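Side-chain contacts in citrate lyase subunit beta-like protein (Mycobacterium tuberculosis H37Rv, PDB 6CHU), which is a trimeric, magnesium-binding TIM-barrel lyase of the HpcH/HpaI aldolase family, linked to itaconate dissimilation and leucine catabolism: residues A117-A122 against A129-A134; R123-A128 against R168-T173. All coordinates share one frame; numbering follows the deposited sequence.

Interaction 1: A117-A122 against A129-A134; sequences ALVETA and AEIAAA. With MG (magnesium ion), chain B.
I131 meets the strand side of this contact with both of its branches. Its CG2 methyl presses on CB of A117 at 3.4 Å, tighter than usual for two methyl carbons. The longer branch makes the looser touch, with CD1 4.2 Å from CG2 of V119. The torsions divide the work. CG2 lies trans to the backbone N, and CG1 continues extended (chi2 169°), which carries CD1 along the strand to V119. One isoleucine thus covers two residues of the strand, A117 and V119, which both point toward the helix. No hydrogen bond crosses the gap, and all three touching residues are buried.

Away from this apolar patch the segments diverge. On the helix, E130 is exposed, and A129 and A133 are partly so. Beyond the strand end, E120 turns to the metal instead. Its OE1 binds the magnesium ion at 2.1 Å, while OE2 stays 3.5 Å from the metal, so the carboxylate holds it through one oxygen. Water 1, also a ligand of the magnesium, lies 2.7 Å from E120 OE2 and probably donates to it. OE2 also accepts a hydrogen bond from the backbone N of K100, so both oxygens are engaged and the rotation of the group is restrained. D146 binds the same metal, and E120 also belongs to the substrate site. T121 then N-caps helix 122-126, with its OG1 hydrogen-bonded to the backbone N of G124.

Strand 114-119 lies beside strand 137-142 in the barrel, and A117 and V119 share backbone hydrogen bonds with it. M140 of that strand touches V119, I131 and A132. I174 of helix 165-180 packs on V119, and A177 of that helix packs on A132. Helix 128-133 therefore sits over the outer face of the barrel wall, beside helix 165-180.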
loop_
_atom_site.group_PDB
_atom_site.type_symbol
_atom_site.label_atom_id
_atom_site.label_comp_id
_atom_site.label_asym_id
_atom_site.label_seq_id
_atom_site.Cartn_x
_atom_site.Cartn_y
_atom_site.Cartn_z
ATOM N N ALA A 117 0.206 -12.274 -15.443
ATOM C CA ALA A 117 -0.754 -11.180 -15.389
ATOM C C ALA A 117 0.004 -9.865 -15.256
ATOM O O ALA A 117 0.801 -9.688 -14.324
ATOM C CB ALA A 117 -1.719 -11.369 -14.219
ATOM N N LEU A 118 -0.229 -8.960 -16.199
ATOM C CA LEU A 118 0.399 -7.641 -16.204
ATOM C C LEU A 118 -0.642 -6.666 -15.666
ATOM O O LEU A 118 -1.604 -6.310 -16.356
ATOM C CB LEU A 118 0.883 -7.278 -17.605
ATOM C CG LEU A 118 1.255 -5.819 -17.882
ATOM C CD1 LEU A 118 2.312 -5.321 -16.900
ATOM C CD2 LEU A 118 1.764 -5.684 -19.335
ATOM N N VAL A 119 -0.460 -6.263 -14.413
ATOM C CA VAL A 119 -1.348 -5.316 -13.748
ATOM C C VAL A 119 -0.874 -3.899 -14.063
ATOM O O VAL A 119 0.267 -3.530 -13.761
ATOM C CB VAL A 119 -1.380 -5.568 -12.232
ATOM C CG1 VAL A 119 -2.122 -4.438 -11.504
ATOM C CG2 VAL A 119 -2.048 -6.921 -11.935
ATOM N N GLU A 120 -1.754 -3.108 -14.680
ATOM C CA GLU A 120 -1.418 -1.755 -15.110
ATOM C C GLU A 120 -2.659 -0.870 -15.113
ATOM O O GLU A 120 -2.745 0.082 -15.896
ATOM C CB GLU A 120 -0.739 -1.778 -16.504
ATOM C CG GLU A 120 -1.469 -2.633 -17.541
ATOM C CD GLU A 120 -0.671 -2.857 -18.811
ATOM O OE1 GLU A 120 0.327 -2.122 -19.036
ATOM O OE2 GLU A 120 -1.053 -3.778 -19.583
ATOM N N THR A 121 -3.635 -1.184 -14.255
ATOM C CA THR A 121 -4.816 -0.363 -14.041
ATOM C C THR A 121 -5.162 -0.423 -12.563
ATOM O O THR A 121 -4.718 -1.320 -11.840
ATOM C CB THR A 121 -6.036 -0.838 -14.847
ATOM O OG1 THR A 121 -6.474 -2.109 -14.337
ATOM C CG2 THR A 121 -5.708 -0.974 -16.333
ATOM N N ALA A 122 -5.967 0.551 -12.122
ATOM C CA ALA A 122 -6.390 0.593 -10.725
ATOM C C ALA A 122 -7.166 -0.657 -10.337
ATOM O O ALA A 122 -6.968 -1.199 -9.246
ATOM C CB ALA A 122 -7.229 1.841 -10.467
ATOM N N ALA A 129 -4.355 -9.628 -5.422
ATOM C CA ALA A 129 -4.279 -10.914 -4.730
ATOM C C ALA A 129 -5.151 -11.964 -5.412
ATOM O O ALA A 129 -4.753 -13.129 -5.548
ATOM C CB ALA A 129 -4.691 -10.757 -3.263
ATOM N N GLU A 130 -6.355 -11.578 -5.834
ATOM C CA GLU A 130 -7.231 -12.527 -6.515
ATOM C C GLU A 130 -6.641 -12.954 -7.855
ATOM O O GLU A 130 -6.766 -14.114 -8.264
ATOM C CB GLU A 130 -8.614 -11.902 -6.703
ATOM C CG GLU A 130 -9.399 -11.663 -5.385
ATOM C CD GLU A 130 -8.749 -10.650 -4.410
ATOM O OE1 GLU A 130 -8.005 -9.716 -4.838
ATOM O OE2 GLU A 130 -8.992 -10.800 -3.187
ATOM N N ILE A 131 -6.004 -12.022 -8.557
ATOM C CA ILE A 131 -5.357 -12.346 -9.827
ATOM C C ILE A 131 -4.186 -13.300 -9.606
ATOM O O ILE A 131 -4.026 -14.304 -10.318
ATOM C CB ILE A 131 -4.914 -11.041 -10.515
ATOM C CG1 ILE A 131 -6.151 -10.237 -10.929
ATOM C CG2 ILE A 131 -4.056 -11.333 -11.719
ATOM C CD1 ILE A 131 -5.819 -8.795 -11.379
ATOM N N ALA A 132 -3.347 -13.006 -8.609
ATOM C CA ALA A 132 -2.193 -13.864 -8.338
ATOM C C ALA A 132 -2.604 -15.267 -7.906
ATOM O O ALA A 132 -1.910 -16.243 -8.221
ATOM C CB ALA A 132 -1.304 -13.226 -7.266
ATOM N N ALA A 133 -3.708 -15.391 -7.167
ATOM C CA ALA A 133 -4.136 -16.688 -6.659
ATOM C C ALA A 133 -4.807 -17.554 -7.719
ATOM O O ALA A 133 -4.978 -18.763 -7.496
ATOM C CB ALA A 133 -5.087 -16.486 -5.481
ATOM N N ALA A 134 -5.206 -16.969 -8.849
ATOM C CA ALA A 134 -5.897 -17.724 -9.896
ATOM C C ALA A 134 -5.039 -18.894 -10.365
ATOM O O ALA A 134 -3.830 -18.764 -10.527
ATOM C CB ALA A 134 -6.230 -16.802 -11.071
HETATM MG MG MG B . 1.114 -1.417 -20.866
HETATM O O HOH W 1 0.055 -2.930 -21.842
HETATM O O HOH W 2 2.197 0.081 -19.707
HETATM O O HOH W 3 1.748 -0.647 -22.737
#

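Interaction 2: R123-A128 against R168-T173; sequences RGAVCA and RHVRST
A125 faces V170 and T173 where helix 122-126 runs past helix 165-180. The apolar contacts come first. CB of A125 touches CG2 of V170 at 3.9 Å. CB of A128 meets CG2 of T173 at 3.7 Å. The small alanines allow a close backbone approach, with the CA atoms of A125 and V170 6.1 Å apart.

One contact mixes methyl and carbonyl. T173 CG2 also lies 3.7 Å from the backbone O of A125, so this methyl sits against two residues of the opposite segment. With OG1 beside the backbone N (chi1 -63°), CG2 falls trans to that N and points out to A125 and A128. The same turn sends OG1 back onto its own helix.

No hydrogen bond joins the two segments. Within the helix, T173 OG1 donates to H169 O at 2.8 Å. It comes from above the carbonyl plane, 40° out of it, with a C=O...OG1 angle of 134°. T173 N reaches the same oxygen from the opposite face, so H169 O is gripped twice and the threonine hydroxyl spends its proton within its own helix.

Ring and polar contacts reach other chains. The H169 ring stacks edge-to-face on H169 of each of the two other subunits. R168 forms a salt bridge with D165 of the third subunit, and R123 NE donates a hydrogen bond to A180 O of the second subunit.

Here the two short helices 122-126 and 128-133 that follow the fifth strand of the TIM barrel pack on helix 165-180, which lies after the sixth, at the interface of the homotrimer.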
loop_
_atom_site.group_PDB
_atom_site.type_symbol
_atom_site.label_atom_id
_atom_site.label_comp_id
_atom_site.label_asym_id
_atom_site.label_seq_id
_atom_site.Cartn_x
_atom_site.Cartn_y
_atom_site.Cartn_z
ATOM N N ARG A 123 -8.074 -1.121 -11.203
ATOM C CA ARG A 123 -8.836 -2.323 -10.873
ATOM C C ARG A 123 -7.910 -3.517 -10.694
ATOM O O ARG A 123 -8.122 -4.353 -9.805
ATOM C CB ARG A 123 -9.878 -2.620 -11.958
ATOM C CG ARG A 123 -10.675 -3.899 -11.694
ATOM C CD ARG A 123 -11.553 -3.719 -10.472
ATOM N NE ARG A 123 -12.656 -2.810 -10.762
ATOM C CZ ARG A 123 -13.876 -3.199 -11.116
ATOM N NH1 ARG A 123 -14.167 -4.492 -11.207
ATOM N NH2 ARG A 123 -14.808 -2.290 -11.370
ATOM N N GLY A 124 -6.873 -3.614 -11.532
ATOM C CA GLY A 124 -5.926 -4.709 -11.390
ATOM C C GLY A 124 -5.161 -4.637 -10.081
ATOM O O GLY A 124 -4.880 -5.661 -9.457
ATOM N N ALA A 125 -4.806 -3.423 -9.656
ATOM C CA ALA A 125 -4.091 -3.267 -8.391
ATOM C C ALA A 125 -4.978 -3.653 -7.216
ATOM O O ALA A 125 -4.529 -4.339 -6.288
ATOM C CB ALA A 125 -3.595 -1.827 -8.241
ATOM N N VAL A 126 -6.241 -3.221 -7.246
ATOM C CA VAL A 126 -7.193 -3.545 -6.182
ATOM C C VAL A 126 -7.435 -5.046 -6.101
ATOM O O VAL A 126 -7.679 -5.588 -5.011
ATOM C CB VAL A 126 -8.514 -2.777 -6.412
ATOM C CG1 VAL A 126 -9.618 -3.288 -5.499
ATOM C CG2 VAL A 126 -8.310 -1.296 -6.222
ATOM N N CYS A 127 -7.374 -5.738 -7.239
ATOM C CA CYS A 127 -7.651 -7.165 -7.334
ATOM C C CYS A 127 -6.387 -8.010 -7.440
ATOM O O CYS A 127 -6.474 -9.176 -7.844
ATOM C CB CYS A 127 -8.553 -7.444 -8.541
ATOM S SG CYS A 127 -10.199 -6.730 -8.342
ATOM N N ALA A 128 -5.222 -7.458 -7.072
ATOM C CA ALA A 128 -3.959 -8.144 -7.341
ATOM C C ALA A 128 -3.888 -9.515 -6.668
ATOM O O ALA A 128 -3.371 -10.471 -7.258
ATOM C CB ALA A 128 -2.777 -7.263 -6.910
ATOM N N ARG A 168 4.910 3.431 -7.015
ATOM C CA ARG A 168 5.604 2.660 -5.989
ATOM C C ARG A 168 4.640 1.755 -5.239
ATOM O O ARG A 168 4.979 0.614 -4.903
ATOM C CB ARG A 168 6.317 3.600 -5.020
ATOM C CG ARG A 168 7.333 4.487 -5.713
ATOM C CD ARG A 168 7.712 5.672 -4.828
ATOM N NE ARG A 168 8.713 5.343 -3.824
ATOM C CZ ARG A 168 9.955 5.825 -3.828
ATOM N NH1 ARG A 168 10.342 6.659 -4.785
ATOM N NH2 ARG A 168 10.811 5.480 -2.871
ATOM N N HIS A 169 3.427 2.245 -4.979
ATOM C CA HIS A 169 2.436 1.469 -4.236
ATOM C C HIS A 169 2.030 0.218 -5.008
ATOM O O HIS A 169 1.960 -0.886 -4.447
ATOM C CB HIS A 169 1.227 2.368 -3.961
ATOM C CG HIS A 169 0.205 1.788 -3.026
ATOM N ND1 HIS A 169 0.160 2.112 -1.689
ATOM C CD2 HIS A 169 -0.857 0.982 -3.256
ATOM C CE1 HIS A 169 -0.870 1.502 -1.126
ATOM N NE2 HIS A 169 -1.504 0.810 -2.054
ATOM N N VAL A 170 1.766 0.369 -6.309
ATOM C CA VAL A 170 1.371 -0.780 -7.132
ATOM C C VAL A 170 2.534 -1.754 -7.304
ATOM O O VAL A 170 2.341 -2.983 -7.312
ATOM C CB VAL A 170 0.820 -0.283 -8.482
ATOM C CG1 VAL A 170 0.631 -1.442 -9.471
ATOM C CG2 VAL A 170 -0.501 0.479 -8.263
ATOM N N ARG A 171 3.759 -1.230 -7.439
ATOM C CA ARG A 171 4.944 -2.087 -7.500
ATOM C C ARG A 171 5.024 -3.029 -6.300
ATOM O O ARG A 171 5.196 -4.243 -6.455
ATOM C CB ARG A 171 6.191 -1.214 -7.566
ATOM C CG ARG A 171 7.492 -1.963 -7.809
ATOM C CD ARG A 171 8.610 -0.927 -7.798
ATOM N NE ARG A 171 9.864 -1.406 -8.357
ATOM C CZ ARG A 171 11.012 -0.738 -8.248
ATOM N NH1 ARG A 171 11.044 0.409 -7.568
ATOM N NH2 ARG A 171 12.126 -1.213 -8.802
ATOM N N SER A 172 4.936 -2.473 -5.089
ATOM C CA SER A 172 4.936 -3.294 -3.879
ATOM C C SER A 172 3.736 -4.228 -3.837
ATOM O O SER A 172 3.858 -5.389 -3.416
ATOM C CB SER A 172 4.957 -2.403 -2.633
ATOM O OG SER A 172 6.158 -1.647 -2.566
ATOM N N THR A 173 2.560 -3.737 -4.241
ATOM C CA THR A 173 1.369 -4.584 -4.270
ATOM C C THR A 173 1.603 -5.840 -5.106
ATOM O O THR A 173 1.262 -6.955 -4.689
ATOM C CB THR A 173 0.178 -3.789 -4.815
ATOM O OG1 THR A 173 -0.108 -2.694 -3.933
ATOM C CG2 THR A 173 -1.061 -4.679 -4.929
#

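The two contacts interlock along the chain, because 123-128 fills the gap between the two segments of interaction 1. Their centres are 8 Å apart. V119 joins them directly: its CG1 lies 3.4 Å from C of G124 and 3.4 Å from N of A125. I131 CD1 adds a touch on O of G124 at 3.8 Å. A125 then passes the packing on to helix 165-180 in interaction 2. The metal lies on the interaction 1 side, where E120 directly follows the strand. Interaction 2 is set further back, with the V170 side chain about 7 Å from that of E120 and about 11 Å from the magnesium ion, both between nearest atoms.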